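Local coordinates for protein versicolorin reductase (Brucella melitensis, PDB 4NIM) that probably acts as an NAD(P)(H)-dependent oxidoreductase of the short-chain dehydrogenase/reductase family, its exact substrate not being established, at residues A[188-193]-A[251-256]. Residues are numbered along the deposited sequence; the frame is centred on the assembly and turned at random.
Sequences RIRVNS and LMTGAI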
loop_
_atom_site.group_PDB
_atom_site.type_symbol
_atom_site.label_atom_id
_atom_site.label_comp_id
_atom_site.label_asym_id
_atom_site.label_seq_id
_atom_site.Cartn_x
_atom_site.Cartn_y
_atom_site.Cartn_z
ATOM N N ARG A 188 18.303 6.466 5.504
ATOM C CA ARG A 188 17.808 5.326 6.270
ATOM C C ARG A 188 16.280 5.312 6.288
ATOM O O ARG A 188 15.648 4.891 7.277
ATOM C CB ARG A 188 18.429 5.291 7.685
ATOM C CG ARG A 188 19.931 5.055 7.631
ATOM C CD ARG A 188 20.543 4.819 9.014
ATOM N NE ARG A 188 21.093 6.055 9.561
ATOM C CZ ARG A 188 21.431 6.251 10.833
ATOM N NH1 ARG A 188 21.309 5.280 11.739
ATOM N NH2 ARG A 188 21.912 7.435 11.202
ATOM N N ILE A 189 15.705 5.800 5.183
ATOM C CA ILE A 189 14.295 5.661 4.928
ATOM C C ILE A 189 14.142 4.447 4.029
ATOM O O ILE A 189 14.746 4.406 2.920
ATOM C CB ILE A 189 13.674 6.897 4.250
ATOM C CG1 ILE A 189 13.799 8.112 5.145
ATOM C CG2 ILE A 189 12.211 6.592 3.898
ATOM C CD1 ILE A 189 13.601 9.462 4.449
ATOM N N ARG A 190 13.325 3.474 4.462
ATOM C CA ARG A 190 13.284 2.179 3.784
ATOM C C ARG A 190 11.982 2.098 3.026
ATOM O O ARG A 190 10.971 2.577 3.535
ATOM C CB ARG A 190 13.389 1.033 4.771
ATOM C CG ARG A 190 14.688 1.107 5.526
ATOM C CD ARG A 190 14.864 -0.073 6.450
ATOM N NE ARG A 190 13.757 -0.234 7.378
ATOM C CZ ARG A 190 12.846 -1.215 7.346
ATOM N NH1 ARG A 190 12.871 -2.178 6.421
ATOM N NH2 ARG A 190 11.939 -1.286 8.322
ATOM N N VAL A 191 12.054 1.641 1.786
ATOM C CA VAL A 191 10.878 1.507 0.907
ATOM C C VAL A 191 10.879 0.125 0.247
ATOM O O VAL A 191 11.761 -0.192 -0.554
ATOM C CB VAL A 191 10.859 2.579 -0.184
ATOM C CG1 VAL A 191 9.502 2.590 -0.894
ATOM C CG2 VAL A 191 11.185 3.967 0.405
ATOM N N ASN A 192 9.870 -0.659 0.548
ATOM C CA ASN A 192 9.788 -2.027 0.093
ATOM C C ASN A 192 8.419 -2.304 -0.463
ATOM O O ASN A 192 7.432 -1.587 -0.156
ATOM C CB ASN A 192 10.084 -2.985 1.229
ATOM C CG ASN A 192 11.515 -2.919 1.680
ATOM O OD1 ASN A 192 12.432 -3.349 0.983
ATOM N ND2 ASN A 192 11.705 -2.416 2.879
ATOM N N SER A 193 8.359 -3.334 -1.301
ATOM C CA SER A 193 7.106 -3.719 -1.916
ATOM C C SER A 193 6.687 -5.133 -1.578
ATOM O O SER A 193 7.511 -6.025 -1.523
ATOM C CB SER A 193 7.256 -3.609 -3.470
ATOM O OG SER A 193 6.026 -3.970 -4.068
ATOM N N LEU A 251 17.678 -3.346 7.804
ATOM C CA LEU A 251 17.991 -2.336 6.781
ATOM C C LEU A 251 17.327 -2.566 5.414
ATOM O O LEU A 251 17.520 -1.778 4.483
ATOM C CB LEU A 251 19.505 -2.173 6.651
ATOM C CG LEU A 251 20.381 -3.367 6.214
ATOM C CD1 LEU A 251 20.098 -3.817 4.784
ATOM C CD2 LEU A 251 21.857 -3.013 6.370
ATOM N N MET A 252 16.584 -3.666 5.273
ATOM C CA MET A 252 15.962 -3.991 4.015
ATOM C C MET A 252 15.253 -2.818 3.361
ATOM O O MET A 252 14.390 -2.196 3.979
ATOM C CB MET A 252 14.955 -5.125 4.239
ATOM C CG MET A 252 14.363 -5.695 3.025
ATOM S SD MET A 252 13.086 -6.948 3.376
ATOM C CE MET A 252 13.985 -8.144 4.335
ATOM N N THR A 253 15.575 -2.577 2.064
ATOM C CA THR A 253 14.957 -1.521 1.305
ATOM C C THR A 253 15.118 -1.796 -0.194
ATOM O O THR A 253 16.103 -2.406 -0.628
ATOM C CB THR A 253 15.601 -0.179 1.671
ATOM O OG1 THR A 253 14.926 0.911 1.052
ATOM C CG2 THR A 253 17.083 -0.141 1.316
ATOM N N GLY A 254 14.097 -1.445 -0.954
ATOM C CA GLY A 254 14.132 -1.693 -2.394
ATOM C C GLY A 254 13.735 -3.116 -2.768
ATOM O O GLY A 254 13.818 -3.504 -3.916
ATOM N N ALA A 255 13.228 -3.862 -1.803
ATOM C CA ALA A 255 12.878 -5.259 -2.070
ATOM C C ALA A 255 11.538 -5.320 -2.724
ATOM O O ALA A 255 10.668 -4.495 -2.436
ATOM C CB ALA A 255 12.903 -6.062 -0.788
ATOM N N ILE A 256 11.399 -6.275 -3.645
ATOM C CA ILE A 256 10.135 -6.613 -4.310
ATOM C C ILE A 256 9.833 -8.023 -3.832
ATOM O O ILE A 256 10.514 -8.965 -4.212
ATOM C CB ILE A 256 10.291 -6.591 -5.867
ATOM C CG1 ILE A 256 10.695 -5.208 -6.398
ATOM C CG2 ILE A 256 9.007 -7.104 -6.541
ATOM C CD1 ILE A 256 9.851 -4.053 -5.952
HETATM O O HOH W 1 16.318 3.252 1.201
#
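Arg190 and Asn192 both donate to the carbonyl of Met252, from different directions. Arg190 NH1 reaches Met252 O at 2.9 Å in the carbonyl plane, on a lone pair, and the oxygen lies at the edge of the guanidinium, 9° out of its plane. The arginine's bend at chi3 (-55°) brings NH1 round so that the guanidinium meets the oxygen edge-on, with CD 3.3 Å from Met252 O. Asn192 ND2 comes from above the carbonyl plane, its N-H pointing almost straight (177°) at Met252 O, which lies in the amide plane. The other end of the amide, Asn192 OD1, accepts from Ala255 N at 2.9 Å, so the amide is held at both ends and its flip fixed by the backbone of 251-256. Thr253 OG1, anti to its own backbone N, sits beside the backbone of 188-193, accepts a hydrogen bond from Val191 N at 3.1 Å and donates to a water that donates to Ile189 O; the hydroxyl seems to take the place of a strand carbonyl. This is the entry to the last strand of a Rossmann-type parallel sheet, of order 3-2-1-4-5-6-7. Strand 190-196 runs between 147-153 and the outermost strand 256-259, and regular parallel pairing begins only at Ser193 and Ile256. Before it, Gly254 N binds Val191 O at 2.7 Å, the glycine having positive phi; the bridge opens with Ser193 N to Ala255 O (2.8 Å), and Ser193 bonds on to the Val257 backbone. Ser193 CB rests against Ile256 CD1 on the sheet face covered by helix 164-183, while Ser193 OG is hydrogen-bonded to Asn195 OD1.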